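Local coordinates for secreted effector protein SifA (PDB 3CXB), which is required in host cells for endosomal tubulation and the formation of Salmonella-induced filaments, and binds the host protein PLEKHM2, at residues S212-I226 and Q311-V323. Numbering follows the deposited sequence.
Sequences SGIEKTTRILHHANI and QKMAEEQLTTLHV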
ATOM      1  N   SER A 212      11.232  12.633  -8.356  1.00 56.49           N
ATOM      2  CA  SER A 212      12.314  12.085  -7.546  1.00 53.80           C
ATOM      3  C   SER A 212      13.003  11.007  -8.379  1.00 53.13           C
ATOM      4  O   SER A 212      14.219  11.052  -8.584  1.00 51.83           O
ATOM      5  CB  SER A 212      11.763  11.491  -6.259  1.00 51.46           C
ATOM      6  OG  SER A 212      10.889  12.415  -5.646  1.00 54.94           O
ATOM      7  N   GLY A 213      12.224  10.050  -8.876  1.00 50.48           N
ATOM      8  CA  GLY A 213      12.808   9.003  -9.690  1.00 50.38           C
ATOM      9  C   GLY A 213      13.718   9.547 -10.786  1.00 50.64           C
ATOM     10  O   GLY A 213      14.796   9.010 -11.040  1.00 52.65           O
ATOM     11  N   ILE A 214      13.292  10.622 -11.439  1.00 51.74           N
ATOM     12  CA  ILE A 214      14.082  11.202 -12.512  1.00 51.91           C
ATOM     13  C   ILE A 214      15.400  11.716 -11.971  1.00 51.42           C
ATOM     14  O   ILE A 214      16.468  11.259 -12.372  1.00 50.58           O
ATOM     15  CB  ILE A 214      13.343  12.382 -13.199  1.00 52.75           C
ATOM     16  CG1 ILE A 214      11.986  11.911 -13.725  1.00 52.04           C
ATOM     17  CG2 ILE A 214      14.178  12.924 -14.368  1.00 48.96           C
ATOM     18  CD1 ILE A 214      12.096  10.772 -14.722  1.00 55.35           C
ATOM     19  N   GLU A 215      15.317  12.669 -11.053  1.00 52.54           N
ATOM     20  CA  GLU A 215      16.500  13.272 -10.459  1.00 55.27           C
ATOM     21  C   GLU A 215      17.428  12.226  -9.835  1.00 55.63           C
ATOM     22  O   GLU A 215      18.647  12.382  -9.841  1.00 55.77           O
ATOM     23  CB  GLU A 215      16.077  14.290  -9.402  1.00 57.27           C
ATOM     24  CG  GLU A 215      15.159  15.382  -9.924  1.00 63.42           C
ATOM     25  CD  GLU A 215      14.658  16.293  -8.819  1.00 68.20           C
ATOM     26  OE1 GLU A 215      14.079  15.776  -7.830  1.00 71.28           O
ATOM     27  OE2 GLU A 215      14.840  17.526  -8.941  1.00 69.09           O
ATOM     28  N   LYS A 216      16.839  11.159  -9.303  1.00 55.96           N
ATOM     29  CA  LYS A 216      17.600  10.091  -8.677  1.00 56.71           C
ATOM     30  C   LYS A 216      18.466   9.321  -9.677  1.00 53.35           C
ATOM     31  O   LYS A 216      19.683   9.231  -9.522  1.00 51.64           O
ATOM     32  CB  LYS A 216      16.643   9.125  -7.969  1.00 61.78           C
ATOM     33  CG  LYS A 216      17.328   7.959  -7.261  1.00 70.28           C
ATOM     34  CD  LYS A 216      16.329   7.057  -6.547  1.00 78.81           C
ATOM     35  CE  LYS A 216      17.025   5.908  -5.812  1.00 84.63           C
ATOM     36  NZ  LYS A 216      16.049   4.977  -5.162  1.00 90.42           N
ATOM     37  N   THR A 217      17.828   8.757 -10.696  1.00 50.78           N
ATOM     38  CA  THR A 217      18.532   7.997 -11.713  1.00 49.30           C
ATOM     39  C   THR A 217      19.578   8.866 -12.420  1.00 53.22           C
ATOM     40  O   THR A 217      20.618   8.368 -12.858  1.00 51.56           O
ATOM     41  CB  THR A 217      17.535   7.437 -12.757  1.00 44.85           C
ATOM     42  OG1 THR A 217      16.555   6.635 -12.097  1.00 41.58           O
ATOM     43  CG2 THR A 217      18.252   6.573 -13.790  1.00 42.23           C
ATOM     44  N   THR A 218      19.297  10.164 -12.532  1.00 58.18           N
ATOM     45  CA  THR A 218      20.211  11.095 -13.196  1.00 62.59           C
ATOM     46  C   THR A 218      21.516  11.252 -12.409  1.00 66.57           C
ATOM     47  O   THR A 218      22.603  11.327 -12.987  1.00 68.71           O
ATOM     48  CB  THR A 218      19.518  12.475 -13.403  1.00 65.34           C
ATOM     49  OG1 THR A 218      18.423  12.307 -14.308  1.00 63.99           O
ATOM     50  CG2 THR A 218      20.464  13.496 -14.019  1.00 63.18           C
ATOM     51  N   ARG A 219      21.396  11.289 -11.089  1.00 72.66           N
ATOM     52  CA  ARG A 219      22.550  11.404 -10.214  1.00 78.77           C
ATOM     53  C   ARG A 219      23.474  10.185 -10.347  1.00 78.75           C
ATOM     54  O   ARG A 219      24.641  10.319 -10.725  1.00 81.26           O
ATOM     55  CB  ARG A 219      22.085  11.553  -8.761  1.00 91.59           C
ATOM     56  CG  ARG A 219      21.556  12.943  -8.427  1.00103.57           C
ATOM     57  CD  ARG A 219      22.677  13.975  -8.528  1.00118.48           C
ATOM     58  NE  ARG A 219      22.219  15.355  -8.385  1.00132.97           N
ATOM     59  CZ  ARG A 219      21.440  15.983  -9.259  1.00140.54           C
ATOM     60  NH1 ARG A 219      21.080  17.241  -9.040  1.00144.85           N
ATOM     61  NH2 ARG A 219      21.017  15.356 -10.350  1.00144.87           N
ATOM     62  N   ILE A 220      22.946   8.996 -10.055  1.00 75.10           N
ATOM     63  CA  ILE A 220      23.742   7.774 -10.129  1.00 72.74           C
ATOM     64  C   ILE A 220      24.319   7.565 -11.517  1.00 73.09           C
ATOM     65  O   ILE A 220      25.423   7.037 -11.669  1.00 70.22           O
ATOM     66  CB  ILE A 220      22.928   6.513  -9.732  1.00 72.77           C
ATOM     67  CG1 ILE A 220      21.941   6.144 -10.832  1.00 73.04           C
ATOM     68  CG2 ILE A 220      22.198   6.760  -8.423  1.00 72.24           C
ATOM     69  CD1 ILE A 220      21.172   4.880 -10.540  1.00 72.87           C
ATOM     70  N   LEU A 221      23.578   7.979 -12.534  1.00 70.05           N
ATOM     71  CA  LEU A 221      24.058   7.835 -13.905  1.00 66.26           C
ATOM     72  C   LEU A 221      24.755   9.108 -14.394  1.00 66.27           C
ATOM     73  O   LEU A 221      24.855   9.334 -15.609  1.00 65.20           O
ATOM     74  CB  LEU A 221      22.900   7.502 -14.839  1.00 60.19           C
ATOM     75  CG  LEU A 221      22.208   6.169 -14.614  1.00 56.36           C
ATOM     76  CD1 LEU A 221      21.074   6.038 -15.586  1.00 56.16           C
ATOM     77  CD2 LEU A 221      23.198   5.051 -14.796  1.00 54.88           C
ATOM     78  N   HIS A 222      25.241   9.917 -13.445  1.00 69.16           N
ATOM     79  CA  HIS A 222      25.916  11.175 -13.748  1.00 74.42           C
ATOM     80  C   HIS A 222      26.974  11.039 -14.842  1.00 74.77           C
ATOM     81  O   HIS A 222      27.082  11.902 -15.717  1.00 76.51           O
ATOM     82  CB  HIS A 222      26.551  11.761 -12.483  1.00 80.19           C
ATOM     83  CG  HIS A 222      27.253  13.063 -12.714  1.00 86.68           C
ATOM     84  ND1 HIS A 222      27.225  13.717 -13.927  1.00 89.11           N
ATOM     85  CD2 HIS A 222      28.023  13.821 -11.898  1.00 88.47           C
ATOM     86  CE1 HIS A 222      27.949  14.818 -13.850  1.00 89.34           C
ATOM     87  NE2 HIS A 222      28.444  14.905 -12.628  1.00 88.66           N
ATOM     88  N   HIS A 223      27.739   9.953 -14.808  1.00 72.82           N
ATOM     89  CA  HIS A 223      28.767   9.745 -15.818  1.00 70.44           C
ATOM     90  C   HIS A 223      28.159   9.762 -17.207  1.00 71.09           C
ATOM     91  O   HIS A 223      28.848  10.010 -18.193  1.00 67.62           O
ATOM     92  CB  HIS A 223      29.484   8.419 -15.604  1.00 68.25           C
ATOM     93  CG  HIS A 223      28.637   7.219 -15.884  1.00 63.37           C
ATOM     94  ND1 HIS A 223      27.711   6.738 -14.983  1.00 61.98           N
ATOM     95  CD2 HIS A 223      28.588   6.395 -16.956  1.00 61.14           C
ATOM     96  CE1 HIS A 223      27.130   5.665 -15.488  1.00 62.32           C
ATOM     97  NE2 HIS A 223      27.645   5.435 -16.685  1.00 63.60           N
ATOM     98  N   ALA A 224      26.867   9.461 -17.280  1.00 72.76           N
ATOM     99  CA  ALA A 224      26.151   9.477 -18.546  1.00 73.94           C
ATOM    100  C   ALA A 224      25.552  10.877 -18.675  1.00 73.85           C
ATOM    101  O   ALA A 224      24.991  11.412 -17.723  1.00 75.10           O
ATOM    102  CB  ALA A 224      25.058   8.433 -18.539  1.00 76.14           C
ATOM    103  N   ASN A 225      25.686  11.487 -19.841  1.00 76.21           N
ATOM    104  CA  ASN A 225      25.145  12.815 -19.991  1.00 78.81           C
ATOM    105  C   ASN A 225      23.701  12.726 -20.444  1.00 76.62           C
ATOM    106  O   ASN A 225      23.420  12.675 -21.645  1.00 80.09           O
ATOM    107  CB  ASN A 225      25.968  13.620 -20.997  1.00 88.09           C
ATOM    108  CG  ASN A 225      25.941  15.103 -20.709  1.00 91.17           C
ATOM    109  OD1 ASN A 225      26.615  15.887 -21.377  1.00 95.36           O
ATOM    110  ND2 ASN A 225      25.160  15.499 -19.705  1.00 94.72           N
ATOM    111  N   ILE A 226      22.788  12.683 -19.477  1.00 71.92           N
ATOM    112  CA  ILE A 226      21.357  12.617 -19.760  1.00 66.67           C
ATOM    113  C   ILE A 226      20.814  14.043 -19.786  1.00 66.85           C
ATOM    114  O   ILE A 226      20.613  14.680 -18.737  1.00 61.05           O
ATOM    115  CB  ILE A 226      20.615  11.796 -18.696  1.00 64.17           C
ATOM    116  CG1 ILE A 226      21.087  10.344 -18.748  1.00 62.83           C
ATOM    117  CG2 ILE A 226      19.119  11.860 -18.931  1.00 66.12           C
ATOM    118  CD1 ILE A 226      20.349   9.420 -17.805  1.00 56.94           C
ATOM    119  N   GLN A 311       7.382   5.468  -9.293  1.00 46.48           N
ATOM    120  CA  GLN A 311       8.716   6.047  -9.311  1.00 46.80           C
ATOM    121  C   GLN A 311       9.642   5.190 -10.158  1.00 48.30           C
ATOM    122  O   GLN A 311      10.487   5.716 -10.875  1.00 49.23           O
ATOM    123  CB  GLN A 311       9.279   6.149  -7.897  1.00 44.33           C
ATOM    124  CG  GLN A 311      10.550   6.980  -7.812  1.00 44.55           C
ATOM    125  CD  GLN A 311      11.076   7.098  -6.392  1.00 44.75           C
ATOM    126  OE1 GLN A 311      11.542   6.122  -5.815  1.00 47.14           O
ATOM    127  NE2 GLN A 311      10.991   8.292  -5.821  1.00 46.32           N
ATOM    128  N   LYS A 312       9.476   3.871 -10.090  1.00 51.98           N
ATOM    129  CA  LYS A 312      10.336   2.973 -10.854  1.00 56.73           C
ATOM    130  C   LYS A 312      10.105   3.058 -12.334  1.00 54.23           C
ATOM    131  O   LYS A 312      11.065   3.152 -13.094  1.00 54.64           O
ATOM    132  CB  LYS A 312      10.162   1.514 -10.427  1.00 67.58           C
ATOM    133  CG  LYS A 312      10.710   1.195  -9.050  1.00 77.66           C
ATOM    134  CD  LYS A 312      10.511  -0.278  -8.702  1.00 90.08           C
ATOM    135  CE  LYS A 312      10.910  -0.579  -7.257  1.00 99.48           C
ATOM    136  NZ  LYS A 312      10.783  -2.031  -6.933  1.00107.29           N
ATOM    137  N   MET A 313       8.842   3.028 -12.753  1.00 50.97           N
ATOM    138  CA  MET A 313       8.559   3.085 -14.178  1.00 49.97           C
ATOM    139  C   MET A 313       9.066   4.415 -14.728  1.00 49.76           C
ATOM    140  O   MET A 313       9.456   4.523 -15.897  1.00 48.50           O
ATOM    141  CB  MET A 313       7.070   2.888 -14.449  1.00 50.15           C
ATOM    142  CG  MET A 313       6.178   3.969 -13.955  1.00 50.08           C
ATOM    143  SD  MET A 313       4.457   3.570 -14.375  1.00 50.29           S
ATOM    144  CE  MET A 313       4.381   4.092 -16.073  1.00 48.67           C
ATOM    145  N   ALA A 314       9.087   5.424 -13.865  1.00 47.13           N
ATOM    146  CA  ALA A 314       9.607   6.715 -14.264  1.00 44.69           C
ATOM    147  C   ALA A 314      11.113   6.555 -14.484  1.00 42.66           C
ATOM    148  O   ALA A 314      11.652   7.015 -15.475  1.00 43.84           O
ATOM    149  CB  ALA A 314       9.335   7.769 -13.181  1.00 43.93           C
ATOM    150  N   GLU A 315      11.791   5.894 -13.563  1.00 41.17           N
ATOM    151  CA  GLU A 315      13.218   5.691 -13.707  1.00 42.22           C
ATOM    152  C   GLU A 315      13.508   4.904 -14.981  1.00 42.44           C
ATOM    153  O   GLU A 315      14.498   5.153 -15.661  1.00 36.95           O
ATOM    154  CB  GLU A 315      13.760   4.930 -12.491  1.00 40.85           C
ATOM    155  CG  GLU A 315      13.648   5.732 -11.219  1.00 40.50           C
ATOM    156  CD  GLU A 315      13.839   4.906  -9.974  1.00 42.03           C
ATOM    157  OE1 GLU A 315      13.728   5.487  -8.881  1.00 43.38           O
ATOM    158  OE2 GLU A 315      14.092   3.687 -10.071  1.00 43.39           O
ATOM    159  N   GLU A 316      12.627   3.966 -15.306  1.00 44.88           N
ATOM    160  CA  GLU A 316      12.835   3.129 -16.475  1.00 47.42           C
ATOM    161  C   GLU A 316      12.547   3.894 -17.736  1.00 45.45           C
ATOM    162  O   GLU A 316      13.074   3.568 -18.795  1.00 44.65           O
ATOM    163  CB  GLU A 316      11.961   1.876 -16.397  1.00 51.19           C
ATOM    164  CG  GLU A 316      12.344   0.890 -15.302  1.00 55.39           C
ATOM    165  CD  GLU A 316      11.375  -0.269 -15.237  1.00 62.18           C
ATOM    166  OE1 GLU A 316      11.126  -0.885 -16.295  1.00 66.70           O
ATOM    167  OE2 GLU A 316      10.857  -0.567 -14.140  1.00 65.32           O
ATOM    168  N   GLN A 317      11.700   4.909 -17.627  1.00 45.11           N
ATOM    169  CA  GLN A 317      11.380   5.732 -18.783  1.00 46.75           C
ATOM    170  C   GLN A 317      12.620   6.544 -19.132  1.00 44.16           C
ATOM    171  O   GLN A 317      13.072   6.574 -20.276  1.00 42.66           O
ATOM    172  CB  GLN A 317      10.209   6.678 -18.481  1.00 49.98           C
ATOM    173  CG  GLN A 317       8.853   6.128 -18.900  1.00 57.74           C
ATOM    174  CD  GLN A 317       8.732   5.979 -20.406  1.00 61.95           C
ATOM    175  OE1 GLN A 317       7.930   5.185 -20.909  1.00 64.52           O
ATOM    176  NE2 GLN A 317       9.528   6.752 -21.137  1.00 63.10           N
ATOM    177  N   LEU A 318      13.168   7.200 -18.122  1.00 43.76           N
ATOM    178  CA  LEU A 318      14.355   8.005 -18.304  1.00 43.88           C
ATOM    179  C   LEU A 318      15.448   7.188 -18.991  1.00 44.15           C
ATOM    180  O   LEU A 318      16.026   7.613 -19.974  1.00 46.53           O
ATOM    181  CB  LEU A 318      14.860   8.503 -16.955  1.00 40.17           C
ATOM    182  CG  LEU A 318      15.992   9.511 -17.088  1.00 40.09           C
ATOM    183  CD1 LEU A 318      15.406  10.817 -17.639  1.00 38.65           C
ATOM    184  CD2 LEU A 318      16.644   9.759 -15.737  1.00 38.64           C
ATOM    185  N   THR A 319      15.716   5.997 -18.492  1.00 45.80           N
ATOM    186  CA  THR A 319      16.765   5.192 -19.084  1.00 49.16           C
ATOM    187  C   THR A 319      16.419   4.714 -20.479  1.00 52.17           C
ATOM    188  O   THR A 319      17.268   4.710 -21.372  1.00 51.99           O
ATOM    189  CB  THR A 319      17.092   3.985 -18.203  1.00 48.50           C
ATOM    190  OG1 THR A 319      15.925   3.160 -18.072  1.00 49.86           O
ATOM    191  CG2 THR A 319      17.561   4.459 -16.821  1.00 48.59           C
ATOM    192  N   THR A 320      15.173   4.307 -20.668  1.00 55.57           N
ATOM    193  CA  THR A 320      14.732   3.815 -21.966  1.00 56.89           C
ATOM    194  C   THR A 320      14.774   4.942 -23.017  1.00 56.10           C
ATOM    195  O   THR A 320      15.200   4.743 -24.162  1.00 55.66           O
ATOM    196  CB  THR A 320      13.308   3.195 -21.851  1.00 58.89           C
ATOM    197  OG1 THR A 320      12.971   2.533 -23.073  1.00 62.61           O
ATOM    198  CG2 THR A 320      12.274   4.263 -21.565  1.00 62.05           C
ATOM    199  N   LEU A 321      14.351   6.135 -22.632  1.00 55.44           N
ATOM    200  CA  LEU A 321      14.394   7.231 -23.574  1.00 56.31           C
ATOM    201  C   LEU A 321      15.850   7.528 -23.913  1.00 58.65           C
ATOM    202  O   LEU A 321      16.216   7.599 -25.089  1.00 60.35           O
ATOM    203  CB  LEU A 321      13.725   8.480 -22.995  1.00 54.95           C
ATOM    204  CG  LEU A 321      12.196   8.499 -22.990  1.00 55.11           C
ATOM    205  CD1 LEU A 321      11.694   9.789 -22.331  1.00 51.28           C
ATOM    206  CD2 LEU A 321      11.685   8.382 -24.430  1.00 53.18           C
ATOM    207  N   HIS A 322      16.684   7.686 -22.887  1.00 60.07           N
ATOM    208  CA  HIS A 322      18.095   7.986 -23.100  1.00 62.31           C
ATOM    209  C   HIS A 322      18.776   7.032 -24.076  1.00 63.66           C
ATOM    210  O   HIS A 322      19.437   7.469 -25.014  1.00 63.23           O
ATOM    211  CB  HIS A 322      18.865   7.963 -21.787  1.00 62.37           C
ATOM    212  CG  HIS A 322      20.288   8.396 -21.931  1.00 63.28           C
ATOM    213  ND1 HIS A 322      21.213   8.261 -20.920  1.00 64.52           N
ATOM    214  CD2 HIS A 322      20.943   8.977 -22.963  1.00 64.34           C
ATOM    215  CE1 HIS A 322      22.377   8.739 -21.323  1.00 64.79           C
ATOM    216  NE2 HIS A 322      22.240   9.180 -22.558  1.00 64.55           N
ATOM    217  N   VAL A 323      18.619   5.734 -23.843  1.00 65.62           N
ATOM    218  CA  VAL A 323      19.214   4.728 -24.708  1.00 71.81           C
ATOM    219  C   VAL A 323      18.630   4.802 -26.114  1.00 79.31           C
ATOM    220  O   VAL A 323      19.167   4.216 -27.056  1.00 77.92           O
ATOM    221  CB  VAL A 323      18.983   3.321 -24.143  1.00 70.33           C
ATOM    222  CG1 VAL A 323      19.585   2.262 -25.081  1.00 67.16           C
ATOM    223  CG2 VAL A 323      19.593   3.233 -22.745  1.00 67.80           C
TER
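G213 O accepts hydrogen bonds from T217 N and T217 OG1, which reach it from opposite faces of its carbonyl plane, OG1 at 3.1 Å, and CG of E315 packs against the same oxygen. The setting is a helix-helix crossing in the helical C-terminal part of SifA: segments 212-220 and 311-323, from helices 197-220 and 307-324, approach to 8.1 Å between axes and cross at -50°, closest at the G213 end and splaying toward their C-terminal ends. With no side chain on G213, the Q311 backbone comes within 5.1 Å, CA to CA, and CG of Q311 lies over CA of G213. T217 OG1, held beside its own backbone N (chi1 -57°) by the bond to G213, also lies against CG of E315, while T217 CG2 meets the T319 methyl with the two side chains nearly perpendicular. The extended K216 chain obliquely crosses E315, but NZ of K216 stays 4.4 Å from OE1 of E315, too far for a salt bridge. L318 wedges between helix and loop. Its CG, anti to the backbone N (chi1 -172°), sends CD2 toward T218 OG1, itself bonded to I214 O, and CD1 toward the CG2 methyls of I214 and I226, 4.1 Å from each. Helix 228-241 borders this apolar cluster, A234 touching I214. Past the helix end, a type I turn from L221 to A224 brings the chain back to H322. There CB of I226 lies over one face of the H322 ring, and the A224 methyl sits at the ring edge, in plane, with CB 3.9 Å from CE1.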